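Membrane attack complex assembly inhibitor BGA71 (PDB 6FMH) inhibits assembly of the membrane attack complex of complement, as an outer surface protein of the Lyme disease agent Borreliella bavariensis. Local coordinates at residues Ser11-Ala16 with Ser135-Asn140; Asn32-Gln37 with Tyr71-Ile76; Leu90-Thr95 with Asn172-Ala177; Leu145-Asn150 with Lys185-Phe190. All coordinates share one frame; numbering follows the deposited sequence.

The four contacts tie together an almost entirely helical chain. Helix 12-36 serves two of them: interaction 1 uses its start and interaction 2 its end, with centres 32 Å apart, and interaction 2 lies nested within the chain loop that interaction 1 closes. Helix 127-163 is the second shared element, taking the N-terminal helix in interaction 1 and a segment near the C-terminus in interaction 4, whose centres are 20 Å apart and whose nearest atoms come to about 5 Å without touching. Interaction 3 joins helices 90-123 and 173-183 on the opposite side of the chain's centre from interaction 1, with centres 41 Å apart. Interactions 2 and 4 also flank that centre.

Interaction 1 (Ser11-Ala16 with Ser135-Asn140); sequences SKLETA and SELLMN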
# COMPACT_ATOMS: atom_id res chain seq x y z
N SER A 11 2.13 19.47 -5.48
CA SER A 11 3.61 19.13 -5.34
C SER A 11 4.07 17.80 -6.01
O SER A 11 3.32 16.82 -6.02
CB SER A 11 4.08 19.09 -3.87
OG SER A 11 5.05 18.02 -3.67
N LYS A 12 5.30 17.79 -6.51
CA LYS A 12 5.82 16.68 -7.31
C LYS A 12 5.64 15.28 -6.66
O LYS A 12 5.11 14.35 -7.27
CB LYS A 12 7.30 16.97 -7.73
CG LYS A 12 7.73 16.18 -8.96
CD LYS A 12 9.00 16.76 -9.58
CE LYS A 12 9.28 16.16 -10.95
NZ LYS A 12 10.29 16.94 -11.69
N LEU A 13 6.00 15.15 -5.38
CA LEU A 13 5.88 13.90 -4.65
C LEU A 13 4.41 13.54 -4.42
O LEU A 13 3.99 12.38 -4.58
CB LEU A 13 6.51 14.02 -3.28
CG LEU A 13 8.02 14.24 -3.21
CD1 LEU A 13 8.53 14.50 -1.80
CD2 LEU A 13 8.82 13.10 -3.78
N GLU A 14 3.61 14.56 -4.09
CA GLU A 14 2.16 14.37 -3.99
C GLU A 14 1.53 13.90 -5.30
O GLU A 14 0.73 12.94 -5.28
CB GLU A 14 1.50 15.62 -3.44
CG GLU A 14 1.77 15.82 -1.94
CD GLU A 14 1.26 17.14 -1.37
OE1 GLU A 14 1.23 18.16 -2.10
OE2 GLU A 14 0.90 17.16 -0.18
N THR A 15 1.91 14.47 -6.44
CA THR A 15 1.40 13.97 -7.74
C THR A 15 1.91 12.60 -8.05
O THR A 15 1.22 11.80 -8.68
CB THR A 15 1.69 14.88 -8.98
OG1 THR A 15 2.94 15.54 -8.84
CG2 THR A 15 0.58 15.91 -9.16
N ALA A 16 3.17 12.37 -7.71
CA ALA A 16 3.79 11.06 -7.98
C ALA A 16 3.06 9.94 -7.24
O ALA A 16 2.65 8.97 -7.84
CB ALA A 16 5.27 11.06 -7.62
N SER A 135 14.37 14.87 -5.01
CA SER A 135 15.02 14.51 -6.28
C SER A 135 15.36 13.02 -6.35
O SER A 135 15.12 12.37 -7.38
CB SER A 135 16.32 15.32 -6.48
OG SER A 135 17.41 14.80 -5.72
N GLU A 136 15.90 12.49 -5.27
CA GLU A 136 16.35 11.13 -5.25
C GLU A 136 15.21 10.11 -5.34
O GLU A 136 15.30 9.09 -6.05
CB GLU A 136 17.17 10.89 -3.99
CG GLU A 136 17.62 9.45 -3.78
CD GLU A 136 18.38 9.25 -2.49
OE1 GLU A 136 18.73 10.25 -1.83
OE2 GLU A 136 18.63 8.10 -2.12
N LEU A 137 14.15 10.39 -4.62
CA LEU A 137 12.97 9.54 -4.67
C LEU A 137 12.34 9.56 -6.06
O LEU A 137 11.83 8.54 -6.53
CB LEU A 137 11.94 10.01 -3.63
CG LEU A 137 12.35 9.83 -2.16
CD1 LEU A 137 11.40 10.58 -1.21
CD2 LEU A 137 12.46 8.38 -1.76
N LEU A 138 12.37 10.72 -6.71
CA LEU A 138 11.79 10.83 -8.04
C LEU A 138 12.61 10.08 -9.05
O LEU A 138 12.08 9.46 -9.98
CB LEU A 138 11.69 12.29 -8.44
CG LEU A 138 10.66 13.10 -7.67
CD1 LEU A 138 10.83 14.55 -8.06
CD2 LEU A 138 9.24 12.62 -7.94
N MET A 139 13.92 10.20 -8.89
CA MET A 139 14.84 9.50 -9.77
C MET A 139 14.68 7.99 -9.58
O MET A 139 14.47 7.27 -10.54
CB MET A 139 16.24 10.08 -9.58
CG MET A 139 16.31 11.52 -10.09
SD MET A 139 17.80 12.41 -9.59
CE MET A 139 18.93 11.97 -10.92
N ASN A 140 14.68 7.51 -8.35
CA ASN A 140 14.45 6.11 -8.07
C ASN A 140 13.13 5.60 -8.63
O ASN A 140 13.03 4.48 -9.14
CB ASN A 140 14.45 5.87 -6.55
CG ASN A 140 15.85 5.98 -5.95
OD1 ASN A 140 16.83 5.94 -6.64
ND2 ASN A 140 15.93 6.15 -4.64
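This is an apolar helix-helix contact between the first turn of helix 12-36, carried by Lys-12, Leu-13 and Ala-16, and the long helix 127-163, which offers Leu-137 and Leu-138. The two short segments run in nearly the same direction, 29° apart, with axes 10.8 Å from each other. Leu-138 is the focus. It projects toward the N-terminal helix and uses both methyl branches. CD1 lies on the aliphatic stem of Lys-12, 3.7 Å from CE of that lysine. CD2 touches the lysine CG as well, at 4.0 Å, and goes on to Leu-13 and Ala-16, 4.2 Å from Leu-13 CD2 and 4.3 Å from Ala-16 CB. The lysine stem can reach across because its CG stands opposite the main-chain nitrogen (chi1 -158°) and the rest of the chain is extended, which carries the methylenes over the leucine while the ammonium group continues past it; the two side chains meet at a slant. Deeper in, Leu-13 CD2 rests 4.4 Å from Leu-137 CB. No hydrogen bond links the segments, so the contact relies on packing alone. Leu-13 also reaches Gln-130 and Glu-134, while Leu-137 packs on Leu-117 and Ile-118 of helix 90-123. This is apolar side-chain packing between near-parallel helices of an all-helical fold, that of the BbCRASP-1 family.

Interaction 2 (Asn32-Gln37 with Tyr71-Ile76); sequences NEIDAQ and YEKQKI
Where helix 12-36 runs out and helix 73-88 begins, Ile-34 plugs the junction between the two helix ends by packing against Tyr-71, Lys-73 and Ile-76. The work is done mainly by the outer methyl, CD1. With CG1 set opposite the carbonyl carbon (chi1 -80°) and CD1 extended beyond it (chi2 -178°), this methyl points into the turn that precedes helix 73-88. There it lies 3.5 Å from Tyr-71 CB and 3.9 Å from Ile-76 CD1, and it also sits by the main-chain carbonyl of Tyr-71. Against the tyrosine ring it comes in at the edge, close to the ring plane, 4.1 Å from Tyr-71 CD1.

The fold element here is a helix start. Glu-72 holds the N-cap position, and Tyr-71 just before it has a positive phi of 64°, a left-handed conformation in the turn that leads into the new helix; one turn in, Ile-76 faces back toward the end of helix 12-36. The other branch of Ile-34, CG2, meets the stem of Lys-73, 4.2 Å from its CG. Further out toward solvent, the ends of Gln-37 and Lys-73 approach more loosely, with Gln-37 NE2 4.5 Å from Lys-73 NZ. Helix 55-68 closes the inner side: Tyr-66 touches Ile-34, Tyr-71 and Ile-76, and its hydroxyl is hydrogen-bonded to Asp-35. The same aspartate forms a salt bridge with Lys-62, pinning the last turn of helix 12-36 to helix 55-68.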
# COMPACT_ATOMS: atom_id res chain seq x y z
N ASN A 32 -7.72 -8.94 -11.10
CA ASN A 32 -8.80 -9.68 -10.51
C ASN A 32 -9.84 -10.06 -11.53
O ASN A 32 -10.42 -11.15 -11.44
CB ASN A 32 -9.45 -8.86 -9.41
CG ASN A 32 -8.60 -8.78 -8.18
OD1 ASN A 32 -7.89 -9.74 -7.86
ND2 ASN A 32 -8.65 -7.69 -7.49
N GLU A 33 -10.05 -9.21 -12.54
CA GLU A 33 -10.90 -9.55 -13.67
C GLU A 33 -10.42 -10.81 -14.33
O GLU A 33 -11.13 -11.81 -14.38
CB GLU A 33 -10.95 -8.44 -14.74
CG GLU A 33 -12.16 -7.58 -14.54
CD GLU A 33 -12.55 -6.72 -15.71
OE1 GLU A 33 -12.06 -6.93 -16.85
OE2 GLU A 33 -13.44 -5.84 -15.47
N ILE A 34 -9.24 -10.71 -14.91
CA ILE A 34 -8.61 -11.82 -15.59
C ILE A 34 -8.65 -13.10 -14.79
O ILE A 34 -9.04 -14.14 -15.31
CB ILE A 34 -7.16 -11.46 -15.84
CG1 ILE A 34 -7.07 -10.56 -17.05
CG2 ILE A 34 -6.29 -12.70 -16.01
CD1 ILE A 34 -5.64 -10.21 -17.39
N ASP A 35 -8.27 -13.00 -13.52
CA ASP A 35 -8.23 -14.14 -12.62
C ASP A 35 -9.62 -14.69 -12.25
O ASP A 35 -9.73 -15.85 -11.87
CB ASP A 35 -7.51 -13.75 -11.32
CG ASP A 35 -6.02 -13.59 -11.51
OD1 ASP A 35 -5.49 -13.83 -12.63
OD2 ASP A 35 -5.36 -13.27 -10.51
N ALA A 36 -10.64 -13.86 -12.34
CA ALA A 36 -12.00 -14.29 -12.00
C ALA A 36 -12.49 -15.40 -12.93
O ALA A 36 -13.34 -16.20 -12.56
CB ALA A 36 -12.97 -13.11 -12.02
N GLN A 37 -11.89 -15.46 -14.10
CA GLN A 37 -12.23 -16.43 -15.12
C GLN A 37 -11.50 -17.80 -15.01
O GLN A 37 -11.36 -18.53 -15.99
CB GLN A 37 -11.95 -15.76 -16.51
CG GLN A 37 -12.84 -14.52 -16.77
CD GLN A 37 -14.22 -14.95 -17.12
OE1 GLN A 37 -15.23 -14.77 -16.38
NE2 GLN A 37 -14.29 -15.57 -18.25
N TYR A 71 -2.38 -7.79 -20.07
CA TYR A 71 -3.57 -8.39 -19.59
C TYR A 71 -4.21 -9.26 -20.66
O TYR A 71 -5.40 -9.52 -20.61
CB TYR A 71 -4.51 -7.32 -19.08
CG TYR A 71 -3.87 -6.35 -18.10
CD1 TYR A 71 -3.85 -6.63 -16.73
CD2 TYR A 71 -3.33 -5.15 -18.55
CE1 TYR A 71 -3.30 -5.73 -15.84
CE2 TYR A 71 -2.77 -4.25 -17.66
CZ TYR A 71 -2.75 -4.55 -16.30
OH TYR A 71 -2.19 -3.66 -15.41
N GLU A 72 -3.38 -9.76 -21.57
CA GLU A 72 -3.79 -10.74 -22.61
C GLU A 72 -3.68 -12.17 -22.10
O GLU A 72 -2.60 -12.73 -21.98
CB GLU A 72 -2.91 -10.58 -23.85
CG GLU A 72 -3.23 -9.36 -24.67
CD GLU A 72 -2.34 -9.23 -25.88
OE1 GLU A 72 -2.21 -10.19 -26.67
OE2 GLU A 72 -1.75 -8.12 -26.06
N LYS A 73 -4.82 -12.72 -21.73
CA LYS A 73 -4.92 -14.07 -21.22
C LYS A 73 -4.07 -15.08 -21.99
O LYS A 73 -3.44 -15.98 -21.42
CB LYS A 73 -6.41 -14.51 -21.20
CG LYS A 73 -7.15 -14.13 -19.91
CD LYS A 73 -8.62 -14.59 -19.78
CE LYS A 73 -9.49 -14.26 -21.01
NZ LYS A 73 -10.78 -14.99 -20.93
N GLN A 74 -4.04 -14.95 -23.29
CA GLN A 74 -3.31 -15.91 -24.09
C GLN A 74 -1.81 -15.91 -23.79
O GLN A 74 -1.23 -16.94 -23.46
CB GLN A 74 -3.53 -15.60 -25.57
CG GLN A 74 -3.20 -16.79 -26.38
CD GLN A 74 -3.91 -16.92 -27.63
OE1 GLN A 74 -4.95 -16.28 -27.88
NE2 GLN A 74 -3.43 -17.89 -28.43
N LYS A 75 -1.25 -14.74 -23.83
CA LYS A 75 0.12 -14.52 -23.43
C LYS A 75 0.46 -15.01 -22.02
O LYS A 75 1.50 -15.63 -21.80
CB LYS A 75 0.43 -13.04 -23.55
CG LYS A 75 0.42 -12.56 -25.00
CD LYS A 75 0.79 -11.10 -25.09
CE LYS A 75 1.02 -10.69 -26.53
NZ LYS A 75 2.19 -9.78 -26.63
N ILE A 76 -0.44 -14.77 -21.07
CA ILE A 76 -0.23 -15.19 -19.72
C ILE A 76 -0.22 -16.69 -19.66
O ILE A 76 0.48 -17.29 -18.83
CB ILE A 76 -1.36 -14.67 -18.79
CG1 ILE A 76 -1.28 -13.16 -18.61
CG2 ILE A 76 -1.32 -15.33 -17.40
CD1 ILE A 76 -2.58 -12.56 -18.13

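Interaction 3 (Leu90-Thr95 with Asn172-Ala177); sequences LQHRYT and NVDALA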
# COMPACT_ATOMS: atom_id res chain seq x y z
N LEU A 90 12.76 -31.31 -12.67
CA LEU A 90 13.53 -31.12 -11.45
C LEU A 90 14.83 -30.37 -11.69
O LEU A 90 15.10 -29.37 -11.04
CB LEU A 90 13.80 -32.46 -10.80
CG LEU A 90 12.55 -33.10 -10.19
CD1 LEU A 90 12.90 -34.46 -9.62
CD2 LEU A 90 11.85 -32.26 -9.15
N GLN A 91 15.61 -30.81 -12.68
CA GLN A 91 16.88 -30.10 -13.03
C GLN A 91 16.71 -28.56 -13.10
O GLN A 91 17.57 -27.84 -12.61
CB GLN A 91 17.51 -30.58 -14.36
CG GLN A 91 17.45 -32.09 -14.54
CD GLN A 91 16.28 -32.52 -15.40
OE1 GLN A 91 16.28 -32.25 -16.59
NE2 GLN A 91 15.29 -33.22 -14.81
N HIS A 92 15.61 -28.10 -13.70
CA HIS A 92 15.40 -26.69 -13.98
C HIS A 92 14.33 -26.02 -13.13
O HIS A 92 14.04 -24.84 -13.31
CB HIS A 92 15.05 -26.49 -15.45
CG HIS A 92 16.08 -27.01 -16.38
ND1 HIS A 92 15.75 -27.84 -17.44
CD2 HIS A 92 17.42 -26.84 -16.43
CE1 HIS A 92 16.85 -28.16 -18.09
NE2 HIS A 92 17.87 -27.55 -17.51
N ARG A 93 13.73 -26.76 -12.20
CA ARG A 93 12.72 -26.16 -11.35
C ARG A 93 13.17 -24.78 -10.86
O ARG A 93 12.44 -23.80 -10.95
CB ARG A 93 12.35 -27.06 -10.19
CG ARG A 93 11.00 -26.65 -9.59
CD ARG A 93 10.51 -27.48 -8.40
NE ARG A 93 9.80 -28.65 -8.96
CZ ARG A 93 9.29 -29.72 -8.34
NH1 ARG A 93 9.41 -29.87 -7.04
NH2 ARG A 93 8.67 -30.66 -9.04
N TYR A 94 14.41 -24.71 -10.36
CA TYR A 94 14.91 -23.51 -9.70
C TYR A 94 14.85 -22.27 -10.57
O TYR A 94 14.68 -21.16 -10.09
CB TYR A 94 16.36 -23.74 -9.23
CG TYR A 94 17.39 -23.62 -10.33
CD1 TYR A 94 17.63 -24.66 -11.22
CD2 TYR A 94 18.09 -22.43 -10.51
CE1 TYR A 94 18.57 -24.53 -12.23
CE2 TYR A 94 19.03 -22.28 -11.52
CZ TYR A 94 19.28 -23.34 -12.38
OH TYR A 94 20.21 -23.18 -13.39
N THR A 95 15.05 -22.46 -11.85
CA THR A 95 15.02 -21.39 -12.80
C THR A 95 13.63 -20.75 -12.89
O THR A 95 13.52 -19.52 -13.02
CB THR A 95 15.46 -21.95 -14.14
OG1 THR A 95 16.75 -22.54 -13.97
CG2 THR A 95 15.52 -20.86 -15.17
N ASN A 172 12.48 -27.98 -26.46
CA ASN A 172 13.60 -28.45 -25.68
C ASN A 172 13.69 -27.71 -24.39
O ASN A 172 14.05 -26.52 -24.37
CB ASN A 172 14.87 -28.25 -26.51
CG ASN A 172 16.06 -29.01 -25.95
OD1 ASN A 172 16.11 -29.35 -24.77
ND2 ASN A 172 17.03 -29.27 -26.81
N VAL A 173 13.30 -28.37 -23.31
CA VAL A 173 13.36 -27.76 -21.98
C VAL A 173 14.73 -27.27 -21.62
O VAL A 173 14.85 -26.19 -21.07
CB VAL A 173 13.00 -28.64 -20.78
CG1 VAL A 173 12.35 -27.72 -19.75
CG2 VAL A 173 12.08 -29.78 -21.12
N ASP A 174 15.77 -28.04 -21.93
CA ASP A 174 17.13 -27.61 -21.67
C ASP A 174 17.46 -26.32 -22.41
O ASP A 174 18.02 -25.40 -21.85
CB ASP A 174 18.12 -28.69 -22.08
CG ASP A 174 18.00 -29.93 -21.21
OD1 ASP A 174 17.58 -29.85 -20.05
OD2 ASP A 174 18.32 -31.01 -21.68
N ALA A 175 17.01 -26.24 -23.66
CA ALA A 175 17.19 -25.03 -24.44
C ALA A 175 16.43 -23.93 -23.73
O ALA A 175 16.96 -22.84 -23.55
CB ALA A 175 16.69 -25.21 -25.87
N LEU A 176 15.18 -24.24 -23.35
CA LEU A 176 14.31 -23.28 -22.69
C LEU A 176 15.00 -22.71 -21.46
O LEU A 176 15.11 -21.49 -21.31
CB LEU A 176 13.01 -23.93 -22.28
CG LEU A 176 12.03 -23.01 -21.54
CD1 LEU A 176 11.62 -21.87 -22.45
CD2 LEU A 176 10.81 -23.83 -21.11
N ALA A 177 15.54 -23.60 -20.63
CA ALA A 177 16.24 -23.23 -19.42
C ALA A 177 17.40 -22.28 -19.71
O ALA A 177 17.62 -21.32 -18.96
CB ALA A 177 16.77 -24.44 -18.72
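Right after the capping Asn-172, whose OD1 accepts two weak bonds from the main-chain N of Asp-174 and of Ala-175, Val-173 starts the contact as the first residue of helix 173-183: its side chain and its carbonyl both lie near the imidazole of His-92, the carbonyl at an oblique angle. Next comes Asp-174, whose carboxylate lies at the edge of the His-92 ring, its plane turned 78° from that of the imidazole; the fine detail of this approach is doubtful. Ala-177 then brings its methyl squarely over one ring face, with CB 3.4 Å from the His-92 ring centroid and 12° off the normal. Beyond the ring, Thr-95 CG2 lies 4.4 Å from Ala-177 O. The helices, 24° apart in direction with axes 10.4 Å from each other, are thus bridged chiefly by one histidine, which also touches Leu-86 of helix 73-88. The imidazole is probably turned over in the model, and a bond to the Asp-174 carboxylate is possible once it is turned back. What is sure is the chemistry of the ring faces: a CH-pi contact from Ala-177 on one, and on the other Gln-91 CB, 4.2 Å above the plane, so that the imidazole is held between two aliphatic carbons and the contact rests mainly on packing.

Interaction 4 (Leu145-Asn150 with Lys185-Phe190); sequences LKTRQN and KTLDSF
With chi1 at -63°, Thr-147 sets its methyl CG2 opposite its own main-chain nitrogen, and this carries it to Phe-190, where it packs 3.7 Å from Phe-190 CB. The chi1 of Phe-190 (-66°) in turn lays the ring beside its own nitrogen and near Asn-150; the threonine and phenylalanine side chains meet at about a right angle. CG2 also lies 4.3 Å from Leu-187 CD1. The threonine hydroxyl bonds along its own helix instead, to the carbonyl of Ser-143. The carbonyl of Phe-190 comes right against helix 127-163: Thr-147 CA points its hydrogen at Phe-190 O over 3.4 Å and almost straight (168°). The amide of Asn-150 lies close to the same oxygen. It is probably flipped in the model; turned back, it might donate a hydrogen bond to Phe-190 O. Asn-150 CB also lies 4.3 Å from Phe-190 CD1. Residues 187-190 have helical backbone angles without the regular helix bonds; Phe-190 N bonds to Leu-187 O (2.9 Å). Leu-187 packs on Ile-107 of helix 90-123. The segment after helix 173-183 thus packs on helix 127-163 through Phe-190 CB and O, with the ring beside Asn-150: plain tail-on-helix packing of an all-helical fold.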
# COMPACT_ATOMS: atom_id res chain seq x y z
N LEU A 145 10.27 2.18 -12.52
CA LEU A 145 9.28 2.02 -13.59
C LEU A 145 9.91 1.63 -14.91
O LEU A 145 9.40 0.73 -15.62
CB LEU A 145 8.41 3.31 -13.75
CG LEU A 145 7.39 3.59 -12.61
CD1 LEU A 145 6.82 4.97 -12.71
CD2 LEU A 145 6.27 2.58 -12.49
N LYS A 146 10.99 2.29 -15.28
CA LYS A 146 11.72 1.99 -16.52
C LYS A 146 12.20 0.52 -16.52
O LYS A 146 11.94 -0.28 -17.48
CB LYS A 146 12.84 3.02 -16.69
CG LYS A 146 12.30 4.38 -17.09
CD LYS A 146 13.35 5.30 -17.64
CE LYS A 146 12.80 6.71 -17.86
NZ LYS A 146 11.55 6.74 -18.69
N THR A 147 12.75 0.10 -15.38
CA THR A 147 13.18 -1.30 -15.22
C THR A 147 12.05 -2.24 -15.60
O THR A 147 12.24 -3.17 -16.40
CB THR A 147 13.73 -1.57 -13.82
OG1 THR A 147 14.91 -0.75 -13.60
CG2 THR A 147 14.14 -3.01 -13.67
N ARG A 148 10.87 -1.99 -15.05
CA ARG A 148 9.76 -2.85 -15.30
C ARG A 148 9.36 -2.82 -16.79
O ARG A 148 8.93 -3.85 -17.38
CB ARG A 148 8.57 -2.48 -14.47
CG ARG A 148 7.44 -3.46 -14.76
CD ARG A 148 6.35 -3.44 -13.76
NE ARG A 148 5.58 -2.23 -13.91
CZ ARG A 148 4.53 -1.93 -13.18
NH1 ARG A 148 4.08 -2.74 -12.26
NH2 ARG A 148 3.93 -0.78 -13.39
N GLN A 149 9.48 -1.63 -17.41
CA GLN A 149 9.21 -1.53 -18.85
C GLN A 149 10.18 -2.41 -19.62
O GLN A 149 9.82 -2.96 -20.64
CB GLN A 149 9.27 -0.06 -19.33
CG GLN A 149 7.99 0.71 -19.10
CD GLN A 149 8.22 2.22 -19.15
OE1 GLN A 149 8.96 2.71 -20.01
NE2 GLN A 149 7.59 2.96 -18.23
N ASN A 150 11.45 -2.40 -19.22
CA ASN A 150 12.47 -3.13 -20.01
C ASN A 150 12.24 -4.58 -19.83
O ASN A 150 12.27 -5.33 -20.80
CB ASN A 150 13.89 -2.76 -19.64
CG ASN A 150 14.21 -1.31 -19.85
OD1 ASN A 150 14.95 -0.69 -19.07
ND2 ASN A 150 13.69 -0.74 -20.91
N LYS A 185 19.05 -12.68 -16.31
CA LYS A 185 20.22 -12.99 -15.48
C LYS A 185 20.11 -12.36 -14.13
O LYS A 185 20.32 -12.99 -13.08
CB LYS A 185 21.49 -12.40 -16.09
CG LYS A 185 22.18 -13.29 -17.12
CD LYS A 185 23.64 -12.89 -17.37
CE LYS A 185 24.57 -14.08 -17.68
NZ LYS A 185 25.63 -13.75 -18.69
N THR A 186 19.75 -11.10 -14.18
CA THR A 186 19.79 -10.23 -13.04
C THR A 186 18.74 -9.09 -13.20
O THR A 186 18.53 -8.57 -14.29
CB THR A 186 21.26 -9.72 -12.91
OG1 THR A 186 21.51 -9.30 -11.58
CG2 THR A 186 21.56 -8.58 -13.83
N LEU A 187 18.10 -8.72 -12.11
CA LEU A 187 17.36 -7.46 -12.00
C LEU A 187 18.08 -6.24 -12.64
O LEU A 187 17.51 -5.51 -13.46
CB LEU A 187 17.10 -7.16 -10.52
CG LEU A 187 16.48 -5.84 -10.12
CD1 LEU A 187 15.02 -5.84 -10.51
CD2 LEU A 187 16.61 -5.64 -8.62
N ASP A 188 19.35 -6.05 -12.25
CA ASP A 188 20.14 -4.90 -12.69
C ASP A 188 20.24 -4.76 -14.21
O ASP A 188 20.44 -3.68 -14.71
CB ASP A 188 21.56 -5.00 -12.12
CG ASP A 188 21.66 -4.40 -10.75
OD1 ASP A 188 20.59 -3.99 -10.16
OD2 ASP A 188 22.84 -4.30 -10.27
N SER A 189 20.14 -5.87 -14.93
CA SER A 189 20.28 -5.85 -16.36
C SER A 189 19.12 -5.14 -17.00
O SER A 189 19.23 -4.68 -18.11
CB SER A 189 20.34 -7.28 -16.88
OG SER A 189 19.17 -8.02 -16.55
N PHE A 190 17.98 -5.08 -16.31
CA PHE A 190 16.80 -4.40 -16.86
C PHE A 190 16.73 -2.93 -16.50
O PHE A 190 15.88 -2.22 -16.99
CB PHE A 190 15.54 -5.10 -16.42
CG PHE A 190 15.42 -6.45 -16.98
CD1 PHE A 190 15.10 -6.63 -18.29
CD2 PHE A 190 15.65 -7.57 -16.18
CE1 PHE A 190 14.97 -7.90 -18.83
CE2 PHE A 190 15.53 -8.85 -16.72
CZ PHE A 190 15.18 -9.01 -18.05